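Local structure of intracellular protein transport protein USO1 (Saccharomyces cerevisiae S288c, 6LSU) at residues 245-250 with 288-293; 365-370 with 431-436; 513-518 with 697-702; 599-604 with 641-646. The protein is required for protein transport from the ER to the Golgi complex, and this chain is its globular head of armadillo repeats, which precedes a long coiled-coil tail. All blocks are in the same frame, centred on the assembly; numbering follows the deposited sequence.

Contacts 1, 2 and 3 follow in series along the chain of the armadillo-repeat head, while contact 4 is nested within the long loop that contact 3 closes. Contact 1 joins inter-helix turns of ARM 4 and ARM 5. In contact 2, its centre about 29 Å from that of contact 1, the end of helix 354-366 meets the end of helix 421-435. The centres of contacts 2 and 3 are about 23 Å apart and their nearest atoms about 6 Å, and a shared second-shell residue ties the two: Asp522 forms a salt bridge with Lys432 of contact 2 and a hydrogen bond with Ser702 of contact 3. Contacts 1 and 4, centres about 62 Å apart, lie on opposite sides of the chain's centre.

Contact 1: 245-250 with 288-293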
loop_
_atom_site.group_PDB
_atom_site.type_symbol
_atom_site.label_atom_id
_atom_site.label_comp_id
_atom_site.label_asym_id
_atom_site.label_seq_id
_atom_site.Cartn_x
_atom_site.Cartn_y
_atom_site.Cartn_z
ATOM N N GLY A 245 -24.336 6.456 5.132
ATOM C CA GLY A 245 -23.765 7.755 4.734
ATOM C C GLY A 245 -22.461 7.643 3.978
ATOM O O GLY A 245 -21.719 8.619 3.965
ATOM N N GLY A 246 -22.171 6.496 3.376
ATOM C CA GLY A 246 -20.982 6.318 2.526
ATOM C C GLY A 246 -19.699 6.527 3.312
ATOM O O GLY A 246 -19.606 6.111 4.492
ATOM N N LEU A 247 -18.725 7.182 2.701
ATOM C CA LEU A 247 -17.433 7.516 3.350
ATOM C C LEU A 247 -17.687 8.145 4.722
ATOM O O LEU A 247 -16.860 7.893 5.664
ATOM C CB LEU A 247 -16.645 8.455 2.443
ATOM C CG LEU A 247 -15.500 7.806 1.664
ATOM C CD1 LEU A 247 -15.777 6.357 1.284
ATOM C CD2 LEU A 247 -15.147 8.626 0.445
ATOM N N ARG A 248 -18.785 8.899 4.869
ATOM C CA ARG A 248 -19.113 9.565 6.160
ATOM C C ARG A 248 -19.745 8.590 7.160
ATOM O O ARG A 248 -19.910 8.981 8.305
ATOM C CB ARG A 248 -19.970 10.804 5.904
ATOM C CG ARG A 248 -19.190 11.894 5.183
ATOM C CD ARG A 248 -20.017 13.093 4.799
ATOM N NE ARG A 248 -20.459 12.963 3.413
ATOM C CZ ARG A 248 -20.624 13.970 2.561
ATOM N NH1 ARG A 248 -20.394 15.220 2.931
ATOM N NH2 ARG A 248 -21.015 13.720 1.324
ATOM N N GLY A 249 -20.061 7.346 6.794
ATOM C CA GLY A 249 -20.289 6.303 7.819
ATOM C C GLY A 249 -19.066 6.187 8.725
ATOM O O GLY A 249 -17.985 6.753 8.405
ATOM N N SER A 250 -19.169 5.560 9.868
ATOM C CA SER A 250 -17.947 5.360 10.660
ATOM C C SER A 250 -17.573 3.875 10.557
ATOM O O SER A 250 -17.271 3.443 9.365
ATOM C CB SER A 250 -18.087 5.968 12.033
ATOM O OG SER A 250 -18.915 5.173 12.860
ATOM N N SER A 288 -16.135 8.967 -5.140
ATOM C CA SER A 288 -16.299 10.324 -5.718
ATOM C C SER A 288 -16.923 11.250 -4.667
ATOM O O SER A 288 -16.854 12.476 -4.848
ATOM C CB SER A 288 -17.087 10.316 -7.007
ATOM O OG SER A 288 -18.465 10.533 -6.747
ATOM N N GLU A 289 -17.350 10.716 -3.528
ATOM C CA GLU A 289 -17.953 11.527 -2.455
ATOM C C GLU A 289 -17.139 12.761 -2.064
ATOM O O GLU A 289 -17.692 13.842 -1.891
ATOM C CB GLU A 289 -18.234 10.664 -1.244
ATOM C CG GLU A 289 -19.701 10.332 -1.142
ATOM C CD GLU A 289 -19.973 9.088 -0.316
ATOM O OE1 GLU A 289 -20.785 8.184 -0.806
ATOM O OE2 GLU A 289 -19.391 9.045 0.805
ATOM N N PRO A 290 -15.821 12.690 -1.829
ATOM C CA PRO A 290 -15.103 13.872 -1.351
ATOM C C PRO A 290 -15.059 15.062 -2.332
ATOM O O PRO A 290 -14.697 16.100 -1.894
ATOM C CB PRO A 290 -13.679 13.368 -1.162
ATOM C CG PRO A 290 -13.816 11.881 -1.107
ATOM C CD PRO A 290 -14.944 11.545 -2.039
ATOM N N ILE A 291 -15.412 14.868 -3.602
ATOM C CA ILE A 291 -15.325 15.897 -4.677
ATOM C C ILE A 291 -16.713 16.473 -5.002
ATOM O O ILE A 291 -17.532 15.793 -5.665
ATOM C CB ILE A 291 -14.697 15.269 -5.914
ATOM C CG1 ILE A 291 -13.265 14.857 -5.614
ATOM C CG2 ILE A 291 -14.823 16.200 -7.091
ATOM C CD1 ILE A 291 -12.957 13.497 -6.187
ATOM N N SER A 292 -16.936 17.704 -4.541
ATOM C CA SER A 292 -18.175 18.511 -4.698
ATOM C C SER A 292 -17.793 19.994 -4.701
ATOM O O SER A 292 -17.007 20.419 -3.791
ATOM C CB SER A 292 -19.201 18.214 -3.601
ATOM O OG SER A 292 -20.034 17.128 -3.969
ATOM N N GLN A 293 -18.359 20.748 -5.657
ATOM C CA GLN A 293 -18.450 22.235 -5.599
ATOM C C GLN A 293 -19.268 22.655 -4.358
ATOM O O GLN A 293 -19.003 23.760 -3.832
ATOM C CB GLN A 293 -19.055 22.806 -6.889
ATOM C CG GLN A 293 -18.643 24.258 -7.143
ATOM C CD GLN A 293 -19.713 25.153 -7.736
ATOM O OE1 GLN A 293 -20.892 25.079 -7.388
ATOM N NE2 GLN A 293 -19.300 26.052 -8.616
#
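Leu247 and Glu289, with CA atoms 7.1 Å apart, mark where two inter-helix turns of the armadillo stack meet: 245-250 leaves helix 233-244 through a Schellman motif at Gly245, and 288-293 opens with a type I beta turn from Ser288 to Ile291. Glycine suits both of the first two positions. Gly245 has a positive phi that would jam a side chain against the preceding carbonyl; Gly246 too has a positive phi (62°), and a CB there would point at the Glu289 carboxylate. Glu289, extended beyond CG (chi2 158°), reaches across to the turn, and its OE2 accepts from Leu247 N at 2.7 Å with a bent N-H...O angle of 138°, using the syn lone pair. Without the carboxylate, as with an alanine here, Leu247 N is likely to lose this acceptor. Glu242 brings a like charge close to Glu289 OE1, which may raise the acid's pKa; Arg248, with NE 4.8 Å from OE2, is a nearby opposite charge but not a salt-bridge partner. Beside the polar bond, Phe297 and Ile307 pack against both Leu247 and Pro290, whose side chains cross at about a right angle, with Leu247 CD2 3.8 Å from Pro290 CD.

Contact 2: 365-370 with 431-436; sequences MVRSNE and LKAYFM
Ala433 sits at the centre of this meeting of two helix ends in the armadillo array, its CB 4.0 Å from Val366 CG2 and 3.7 Å from Arg367 NH1. The backbones come very near, with the CA atoms of Arg367 and Ala433 just 4.1 Å apart, so a residue as small as alanine fits well. Arg367 has CG anti to its backbone N (chi1 -175°) and then bends at chi2 and chi3, which carries the guanidinium back to the Ala433 methyl, met obliquely. Its aliphatic part runs alongside Met436, both pointing the same way, with Arg367 CD 4.1 Å from Met436 CE. Ser368 OG rests against Met436 CG at 3.6 Å.

The chain leaves helix 354-366 in a type II turn from Val366 to Asn369, its closing bond weak, Ser368 taking the positive phi of the third position. Asn369 then caps the next helix through OD1 to Ala372 N, while Gln329 binds both Arg367 O and Asn369 ND2. Gln373 NE2 bonds to Ala433 O and Met436 O. No hydrogen bond joins the two segments directly: they meet mainly through aliphatic carbons, with the guanidinium and Ser368 OG also in van der Waals contact, and glutamines bond several of the carbonyls at the helix ends.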
loop_
_atom_site.group_PDB
_atom_site.type_symbol
_atom_site.label_atom_id
_atom_site.label_comp_id
_atom_site.label_asym_id
_atom_site.label_seq_id
_atom_site.Cartn_x
_atom_site.Cartn_y
_atom_site.Cartn_z
ATOM N N MET A 365 -3.957 0.289 -12.051
ATOM C CA MET A 365 -4.968 0.360 -13.128
ATOM C C MET A 365 -4.363 0.448 -14.551
ATOM O O MET A 365 -5.036 -0.056 -15.496
ATOM C CB MET A 365 -5.877 1.567 -12.888
ATOM C CG MET A 365 -6.644 1.429 -11.554
ATOM S SD MET A 365 -8.076 2.465 -11.654
ATOM C CE MET A 365 -7.796 3.603 -10.326
ATOM N N VAL A 366 -3.179 1.045 -14.749
ATOM C CA VAL A 366 -2.683 1.374 -16.130
ATOM C C VAL A 366 -1.400 0.625 -16.456
ATOM O O VAL A 366 -1.044 0.527 -17.620
ATOM C CB VAL A 366 -2.481 2.870 -16.337
ATOM C CG1 VAL A 366 -3.704 3.654 -15.963
ATOM C CG2 VAL A 366 -1.294 3.379 -15.576
ATOM N N ARG A 367 -0.749 0.065 -15.460
ATOM C CA ARG A 367 0.560 -0.569 -15.669
ATOM C C ARG A 367 0.490 -1.562 -16.824
ATOM O O ARG A 367 -0.195 -2.550 -16.703
ATOM C CB ARG A 367 0.975 -1.290 -14.388
ATOM C CG ARG A 367 2.385 -1.885 -14.486
ATOM C CD ARG A 367 3.220 -1.870 -13.218
ATOM N NE ARG A 367 2.334 -1.904 -12.062
ATOM C CZ ARG A 367 2.246 -0.971 -11.135
ATOM N NH1 ARG A 367 3.035 0.067 -11.176
ATOM N NH2 ARG A 367 1.359 -1.065 -10.168
ATOM N N SER A 368 1.211 -1.328 -17.900
ATOM C CA SER A 368 1.475 -2.356 -18.958
ATOM C C SER A 368 0.251 -2.674 -19.834
ATOM O O SER A 368 0.127 -3.804 -20.258
ATOM C CB SER A 368 1.966 -3.611 -18.312
ATOM O OG SER A 368 3.341 -3.687 -18.536
ATOM N N ASN A 369 -0.633 -1.710 -20.048
ATOM C CA ASN A 369 -1.923 -1.880 -20.750
ATOM C C ASN A 369 -1.960 -0.718 -21.729
ATOM O O ASN A 369 -2.308 0.385 -21.233
ATOM C CB ASN A 369 -3.050 -1.828 -19.729
ATOM C CG ASN A 369 -4.429 -2.078 -20.295
ATOM O OD1 ASN A 369 -4.827 -1.506 -21.323
ATOM N ND2 ASN A 369 -5.182 -2.900 -19.586
ATOM N N GLU A 370 -1.499 -0.933 -22.985
ATOM C CA GLU A 370 -1.580 0.075 -24.066
ATOM C C GLU A 370 -2.877 0.898 -23.903
ATOM O O GLU A 370 -2.836 2.121 -23.844
ATOM C CB GLU A 370 -1.585 -0.629 -25.425
ATOM C CG GLU A 370 -0.245 -0.777 -26.116
ATOM C CD GLU A 370 -0.351 -0.630 -27.628
ATOM O OE1 GLU A 370 0.300 -1.423 -28.375
ATOM O OE2 GLU A 370 -1.124 0.264 -28.057
ATOM N N LEU A 431 3.920 7.431 -13.274
ATOM C CA LEU A 431 4.615 7.730 -14.543
ATOM C C LEU A 431 5.252 6.455 -15.069
ATOM O O LEU A 431 5.274 6.258 -16.341
ATOM C CB LEU A 431 5.689 8.808 -14.301
ATOM C CG LEU A 431 5.175 10.243 -14.388
ATOM C CD1 LEU A 431 6.185 11.196 -13.789
ATOM C CD2 LEU A 431 4.878 10.637 -15.824
ATOM N N LYS A 432 5.876 5.659 -14.213
ATOM C CA LYS A 432 6.568 4.448 -14.739
ATOM C C LYS A 432 5.497 3.439 -15.192
ATOM O O LYS A 432 5.771 2.683 -16.097
ATOM C CB LYS A 432 7.513 3.900 -13.682
ATOM C CG LYS A 432 8.695 4.798 -13.371
ATOM C CD LYS A 432 9.656 4.071 -12.477
ATOM C CE LYS A 432 10.602 4.960 -11.729
ATOM N NZ LYS A 432 11.435 4.112 -10.861
ATOM N N ALA A 433 4.323 3.426 -14.549
ATOM C CA ALA A 433 3.216 2.512 -14.868
ATOM C C ALA A 433 2.677 2.940 -16.249
ATOM O O ALA A 433 2.449 2.105 -17.205
ATOM C CB ALA A 433 2.161 2.592 -13.801
ATOM N N TYR A 434 2.590 4.238 -16.435
ATOM C CA TYR A 434 2.160 4.820 -17.709
ATOM C C TYR A 434 3.073 4.454 -18.879
ATOM O O TYR A 434 2.618 4.163 -20.020
ATOM C CB TYR A 434 2.100 6.306 -17.508
ATOM C CG TYR A 434 1.932 7.101 -18.759
ATOM C CD1 TYR A 434 0.738 7.086 -19.440
ATOM C CD2 TYR A 434 2.918 7.988 -19.163
ATOM C CE1 TYR A 434 0.533 7.910 -20.530
ATOM C CE2 TYR A 434 2.723 8.835 -20.242
ATOM C CZ TYR A 434 1.525 8.780 -20.934
ATOM O OH TYR A 434 1.300 9.552 -22.022
ATOM N N PHE A 435 4.373 4.464 -18.669
ATOM C CA PHE A 435 5.305 4.219 -19.787
ATOM C C PHE A 435 5.584 2.738 -19.859
ATOM O O PHE A 435 6.111 2.310 -20.928
ATOM C CB PHE A 435 6.649 4.928 -19.588
ATOM C CG PHE A 435 6.583 6.413 -19.760
ATOM C CD1 PHE A 435 6.156 6.978 -20.946
ATOM C CD2 PHE A 435 6.976 7.261 -18.743
ATOM C CE1 PHE A 435 6.051 8.361 -21.078
ATOM C CE2 PHE A 435 6.860 8.644 -18.868
ATOM C CZ PHE A 435 6.404 9.187 -20.034
ATOM N N MET A 436 5.297 1.983 -18.804
ATOM C CA MET A 436 5.768 0.566 -18.743
ATOM C C MET A 436 5.402 -0.175 -20.026
ATOM O O MET A 436 4.202 -0.185 -20.371
ATOM C CB MET A 436 5.142 -0.167 -17.558
ATOM C CG MET A 436 5.824 -1.454 -17.302
ATOM S SD MET A 436 7.383 -1.061 -16.563
ATOM C CE MET A 436 6.807 -0.762 -14.878
#

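Contact 3: 513-518 with 697-702; sequences NPFKLF and PKVYFS
Phe515 and Phe518, one helical turn apart at the start of helix 514-528, turn their rings toward the irregular segment 697-702. Val699 CG1 makes an off-centre CH-pi contact with the Phe518 ring, 4.2 Å from its centroid and 29° off the normal. At the Phe518 edge, near the ring plane, come the backbone atoms Ser702 N and Phe701 C, the first 3.3 Å from CE1. The Phe515 ring has Pro697 O and Phe518 CD2 at its edge, in plane, and meets Pro697 CD obliquely, 3.6 Å from CE2. Val699 O also approaches obliquely, at 3.4 Å from Phe515 CZ, and Val699 CB packs on CE1.

The two first torsions differ: CG of Phe515 is anti to the carbonyl carbon (chi1 -85°), that of Phe518 anti to the backbone N (171°); the Phe515 ring meets Pro697 and Val699, and the Phe518 ring meets Val699 to Ser702. A branched valine suits the middle, its CB against one ring and its CG1 against the other.

Both helix starts are capped. Asn513 OD1 accepts weakly from Lys516 N, while Ser702 OG caps Tyr704 N, opening helix 703-711, and also bonds Asp522 of helix 514-528. Phe421, Arg424 and Arg577 also pack against Phe515.

The contact thus fastens the segment before the last helices of the head to the start of helix 514-528 by aromatic surface, with no hydrogen bond between the segments. Pro697 O, next to the slightly positive C-H edge of Phe515, may add a slight attraction to the apolar burial.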
loop_
_atom_site.group_PDB
_atom_site.type_symbol
_atom_site.label_atom_id
_atom_site.label_comp_id
_atom_site.label_asym_id
_atom_site.label_seq_id
_atom_site.Cartn_x
_atom_site.Cartn_y
_atom_site.Cartn_z
ATOM N N ASN A 513 16.182 21.223 -2.830
ATOM C CA ASN A 513 15.226 20.290 -3.452
ATOM C C ASN A 513 16.013 19.163 -4.113
ATOM O O ASN A 513 15.829 18.880 -5.286
ATOM C CB ASN A 513 14.331 21.034 -4.446
ATOM C CG ASN A 513 13.235 20.161 -5.008
ATOM O OD1 ASN A 513 13.107 18.992 -4.619
ATOM N ND2 ASN A 513 12.454 20.721 -5.917
ATOM N N PRO A 514 16.952 18.508 -3.416
ATOM C CA PRO A 514 17.868 17.582 -4.079
ATOM C C PRO A 514 17.100 16.545 -4.921
ATOM O O PRO A 514 17.523 16.267 -6.053
ATOM C CB PRO A 514 18.670 16.937 -2.926
ATOM C CG PRO A 514 17.780 17.220 -1.690
ATOM C CD PRO A 514 17.139 18.558 -1.973
ATOM N N PHE A 515 15.976 16.055 -4.382
ATOM C CA PHE A 515 15.199 14.911 -4.922
ATOM C C PHE A 515 14.691 15.232 -6.341
ATOM O O PHE A 515 14.634 14.316 -7.214
ATOM C CB PHE A 515 14.125 14.509 -3.904
ATOM C CG PHE A 515 14.719 13.577 -2.887
ATOM C CD1 PHE A 515 15.157 12.344 -3.293
ATOM C CD2 PHE A 515 14.876 13.943 -1.578
ATOM C CE1 PHE A 515 15.746 11.483 -2.406
ATOM C CE2 PHE A 515 15.468 13.070 -0.682
ATOM C CZ PHE A 515 15.919 11.852 -1.105
ATOM N N LYS A 516 14.417 16.501 -6.629
ATOM C CA LYS A 516 14.164 16.925 -8.029
ATOM C C LYS A 516 15.178 16.282 -8.995
ATOM O O LYS A 516 14.790 15.825 -10.104
ATOM C CB LYS A 516 14.339 18.423 -8.162
ATOM C CG LYS A 516 14.332 18.923 -9.579
ATOM C CD LYS A 516 14.007 20.382 -9.661
ATOM C CE LYS A 516 15.194 21.255 -9.301
ATOM N NZ LYS A 516 14.783 22.680 -9.357
ATOM N N LEU A 517 16.461 16.276 -8.634
ATOM C CA LEU A 517 17.482 15.708 -9.539
ATOM C C LEU A 517 17.400 14.180 -9.470
ATOM O O LEU A 517 17.494 13.512 -10.472
ATOM C CB LEU A 517 18.841 16.243 -9.109
ATOM C CG LEU A 517 19.961 16.232 -10.135
ATOM C CD1 LEU A 517 21.205 15.717 -9.458
ATOM C CD2 LEU A 517 19.637 15.434 -11.373
ATOM N N PHE A 518 17.160 13.647 -8.288
ATOM C CA PHE A 518 17.137 12.180 -8.021
ATOM C C PHE A 518 16.041 11.499 -8.860
ATOM O O PHE A 518 16.291 10.527 -9.563
ATOM C CB PHE A 518 16.958 11.922 -6.538
ATOM C CG PHE A 518 16.714 10.454 -6.274
ATOM C CD1 PHE A 518 17.756 9.547 -6.318
ATOM C CD2 PHE A 518 15.416 9.967 -6.179
ATOM C CE1 PHE A 518 17.497 8.180 -6.172
ATOM C CE2 PHE A 518 15.169 8.615 -6.048
ATOM C CZ PHE A 518 16.207 7.718 -6.033
ATOM N N PRO A 697 14.644 12.151 3.387
ATOM C CA PRO A 697 14.689 10.696 3.321
ATOM C C PRO A 697 16.122 10.197 3.102
ATOM O O PRO A 697 16.850 10.853 2.431
ATOM C CB PRO A 697 13.814 10.391 2.110
ATOM C CG PRO A 697 12.867 11.566 2.068
ATOM C CD PRO A 697 13.721 12.757 2.428
ATOM N N LYS A 698 16.446 9.022 3.645
ATOM C CA LYS A 698 17.776 8.379 3.497
ATOM C C LYS A 698 17.754 7.542 2.223
ATOM O O LYS A 698 17.886 6.258 2.300
ATOM C CB LYS A 698 18.133 7.573 4.745
ATOM C CG LYS A 698 18.313 8.415 5.998
ATOM C CD LYS A 698 18.782 7.609 7.176
ATOM C CE LYS A 698 18.860 8.431 8.443
ATOM N NZ LYS A 698 19.788 7.829 9.430
ATOM N N VAL A 699 17.602 8.256 1.102
ATOM C CA VAL A 699 17.486 7.664 -0.259
ATOM C C VAL A 699 18.578 8.338 -1.078
ATOM O O VAL A 699 18.506 9.599 -1.233
ATOM C CB VAL A 699 16.072 7.864 -0.861
ATOM C CG1 VAL A 699 15.987 7.456 -2.322
ATOM C CG2 VAL A 699 15.029 7.109 -0.055
ATOM N N TYR A 700 19.457 7.548 -1.672
ATOM C CA TYR A 700 20.636 8.056 -2.427
ATOM C C TYR A 700 20.683 7.468 -3.845
ATOM O O TYR A 700 20.934 8.205 -4.787
ATOM C CB TYR A 700 21.880 7.733 -1.575
ATOM C CG TYR A 700 21.785 8.312 -0.180
ATOM C CD1 TYR A 700 21.718 9.681 0.013
ATOM C CD2 TYR A 700 21.667 7.502 0.931
ATOM C CE1 TYR A 700 21.567 10.230 1.271
ATOM C CE2 TYR A 700 21.511 8.046 2.205
ATOM C CZ TYR A 700 21.494 9.414 2.369
ATOM O OH TYR A 700 21.354 9.973 3.599
ATOM N N PHE A 701 20.451 6.163 -3.968
ATOM C CA PHE A 701 20.649 5.374 -5.200
ATOM C C PHE A 701 19.302 4.997 -5.830
ATOM O O PHE A 701 18.510 4.342 -5.225
ATOM C CB PHE A 701 21.474 4.126 -4.884
ATOM C CG PHE A 701 22.816 4.493 -4.318
ATOM C CD1 PHE A 701 23.884 4.748 -5.163
ATOM C CD2 PHE A 701 22.979 4.708 -2.964
ATOM C CE1 PHE A 701 25.112 5.160 -4.664
ATOM C CE2 PHE A 701 24.198 5.126 -2.465
ATOM C CZ PHE A 701 25.267 5.343 -3.312
ATOM N N SER A 702 19.087 5.402 -7.071
ATOM C CA SER A 702 18.092 4.805 -7.983
ATOM C C SER A 702 18.330 3.301 -8.079
ATOM O O SER A 702 19.504 2.867 -8.226
ATOM C CB SER A 702 18.131 5.389 -9.327
ATOM O OG SER A 702 17.539 4.480 -10.235
#

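Contact 4: 599-604 with 641-646; sequences DFLSDK and KESPFP
Leu601 and Phe645 form the tight, buried half of this contact, in which the end of helix 594-601 in ARM 10 meets the loop leading into helix 647-658. Their CB atoms lie 3.8 Å apart, and Phe645 CB also rests on Leu601 O. At the end of the leucine, CD1 reaches Ser643 CB at 3.8 Å; a small serine suits this place, its OG turned to Ser640 N and Asn598.

With CG anti to the backbone N (chi1 -165°), the Phe645 ring swings toward Lys604. Lys604, extended beyond CG, crosses it at about a right angle: CG touches CE2 at 3.4 Å, and CE lies over one face, 4.0 Å from the ring centroid, a CH-pi contact, while NZ at 5.3 Å adds at most a weak cation-pi attraction. Tyr650 and Phe653 meet the same ring edge-to-face. Were the phenyl group of Phe645 replaced by a serine, Lys604 CE would probably lose the face it lies on, and the two neighbouring rings their partner.

The solvent side is looser. Exposed Ser602 and Pro644 touch only through carbon, CB to CB 3.7 Å, as Ser602 OG turns back within its own turn to donate to Asp599 O at 2.9 Å.

No hydrogen bond crosses between the segments, so the join depends on apolar burial beside a lysine whose CE lies over the aromatic ring and whose charged end can stay in water.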
loop_
_atom_site.group_PDB
_atom_site.type_symbol
_atom_site.label_atom_id
_atom_site.label_comp_id
_atom_site.label_asym_id
_atom_site.label_seq_id
_atom_site.Cartn_x
_atom_site.Cartn_y
_atom_site.Cartn_z
ATOM N N ASP A 599 31.491 10.311 -26.024
ATOM C CA ASP A 599 31.058 11.700 -25.762
ATOM C C ASP A 599 31.747 12.118 -24.474
ATOM O O ASP A 599 32.208 13.270 -24.403
ATOM C CB ASP A 599 29.539 11.825 -25.693
ATOM C CG ASP A 599 28.863 11.883 -27.047
ATOM O OD1 ASP A 599 29.489 11.460 -28.051
ATOM O OD2 ASP A 599 27.714 12.340 -27.081
ATOM N N PHE A 600 31.849 11.192 -23.511
ATOM C CA PHE A 600 32.442 11.468 -22.178
ATOM C C PHE A 600 33.945 11.762 -22.321
ATOM O O PHE A 600 34.404 12.808 -21.822
ATOM C CB PHE A 600 32.205 10.292 -21.222
ATOM C CG PHE A 600 32.786 10.492 -19.845
ATOM C CD1 PHE A 600 32.390 11.587 -19.099
ATOM C CD2 PHE A 600 33.760 9.645 -19.330
ATOM C CE1 PHE A 600 32.889 11.804 -17.821
ATOM C CE2 PHE A 600 34.297 9.870 -18.071
ATOM C CZ PHE A 600 33.833 10.932 -17.303
ATOM N N LEU A 601 34.662 10.852 -22.997
ATOM C CA LEU A 601 36.141 10.847 -23.246
ATOM C C LEU A 601 36.575 12.022 -24.122
ATOM O O LEU A 601 37.754 12.262 -24.209
ATOM C CB LEU A 601 36.535 9.546 -23.948
ATOM C CG LEU A 601 36.451 8.290 -23.084
ATOM C CD1 LEU A 601 36.919 7.086 -23.849
ATOM C CD2 LEU A 601 37.225 8.406 -21.806
ATOM N N SER A 602 35.665 12.706 -24.776
ATOM C CA SER A 602 35.971 13.783 -25.740
ATOM C C SER A 602 36.226 15.087 -24.998
ATOM O O SER A 602 36.148 16.124 -25.657
ATOM C CB SER A 602 34.833 13.965 -26.720
ATOM O OG SER A 602 33.860 14.824 -26.160
ATOM N N ASP A 603 36.457 15.062 -23.683
ATOM C CA ASP A 603 36.770 16.322 -22.951
ATOM C C ASP A 603 37.740 16.041 -21.816
ATOM O O ASP A 603 37.250 15.835 -20.680
ATOM C CB ASP A 603 35.535 17.032 -22.409
ATOM C CG ASP A 603 35.868 18.393 -21.836
ATOM O OD1 ASP A 603 37.080 18.645 -21.584
ATOM O OD2 ASP A 603 34.917 19.192 -21.667
ATOM N N LYS A 604 39.042 16.094 -22.150
ATOM C CA LYS A 604 40.185 15.756 -21.261
ATOM C C LYS A 604 40.083 16.617 -20.007
ATOM O O LYS A 604 40.434 16.088 -18.930
ATOM C CB LYS A 604 41.539 15.942 -21.958
ATOM C CG LYS A 604 42.372 14.677 -22.094
ATOM C CD LYS A 604 43.860 14.946 -22.099
ATOM C CE LYS A 604 44.679 13.836 -22.717
ATOM N NZ LYS A 604 45.987 14.361 -23.175
ATOM N N LYS A 641 39.754 2.165 -29.787
ATOM C CA LYS A 641 40.901 2.767 -30.513
ATOM C C LYS A 641 40.534 4.153 -31.040
ATOM O O LYS A 641 41.423 5.028 -31.019
ATOM C CB LYS A 641 41.261 1.934 -31.739
ATOM C CG LYS A 641 42.163 0.741 -31.494
ATOM C CD LYS A 641 42.105 -0.272 -32.622
ATOM C CE LYS A 641 41.988 0.352 -34.003
ATOM N NZ LYS A 641 42.457 -0.566 -35.069
ATOM N N GLU A 642 39.301 4.322 -31.538
ATOM C CA GLU A 642 38.853 5.577 -32.202
ATOM C C GLU A 642 37.927 6.373 -31.271
ATOM O O GLU A 642 37.212 7.263 -31.790
ATOM C CB GLU A 642 38.217 5.287 -33.575
ATOM C CG GLU A 642 39.170 5.468 -34.765
ATOM C CD GLU A 642 39.578 6.892 -35.159
ATOM O OE1 GLU A 642 39.405 7.845 -34.356
ATOM O OE2 GLU A 642 40.083 7.051 -36.292
ATOM N N SER A 643 37.962 6.136 -29.952
ATOM C CA SER A 643 37.373 7.084 -28.970
ATOM C C SER A 643 38.226 8.349 -28.956
ATOM O O SER A 643 39.454 8.242 -28.913
ATOM C CB SER A 643 37.270 6.552 -27.553
ATOM O OG SER A 643 36.902 5.187 -27.491
ATOM N N PRO A 644 37.603 9.549 -28.853
ATOM C CA PRO A 644 38.326 10.821 -28.857
ATOM C C PRO A 644 39.521 10.899 -27.901
ATOM O O PRO A 644 40.472 11.540 -28.226
ATOM C CB PRO A 644 37.250 11.831 -28.433
ATOM C CG PRO A 644 35.983 11.230 -28.973
ATOM C CD PRO A 644 36.158 9.754 -28.683
ATOM N N PHE A 645 39.412 10.281 -26.733
ATOM C CA PHE A 645 40.577 9.972 -25.871
ATOM C C PHE A 645 40.851 8.503 -26.135
ATOM O O PHE A 645 40.153 7.651 -25.600
ATOM C CB PHE A 645 40.271 10.346 -24.420
ATOM C CG PHE A 645 41.458 10.430 -23.486
ATOM C CD1 PHE A 645 42.571 9.616 -23.627
ATOM C CD2 PHE A 645 41.402 11.267 -22.386
ATOM C CE1 PHE A 645 43.597 9.658 -22.692
ATOM C CE2 PHE A 645 42.432 11.309 -21.467
ATOM C CZ PHE A 645 43.531 10.503 -21.609
ATOM N N PRO A 646 41.819 8.181 -27.021
ATOM C CA PRO A 646 42.076 6.801 -27.424
ATOM C C PRO A 646 42.264 5.891 -26.221
ATOM O O PRO A 646 42.763 6.391 -25.242
ATOM C CB PRO A 646 43.360 6.914 -28.245
ATOM C CG PRO A 646 43.196 8.271 -28.877
ATOM C CD PRO A 646 42.718 9.117 -27.717
#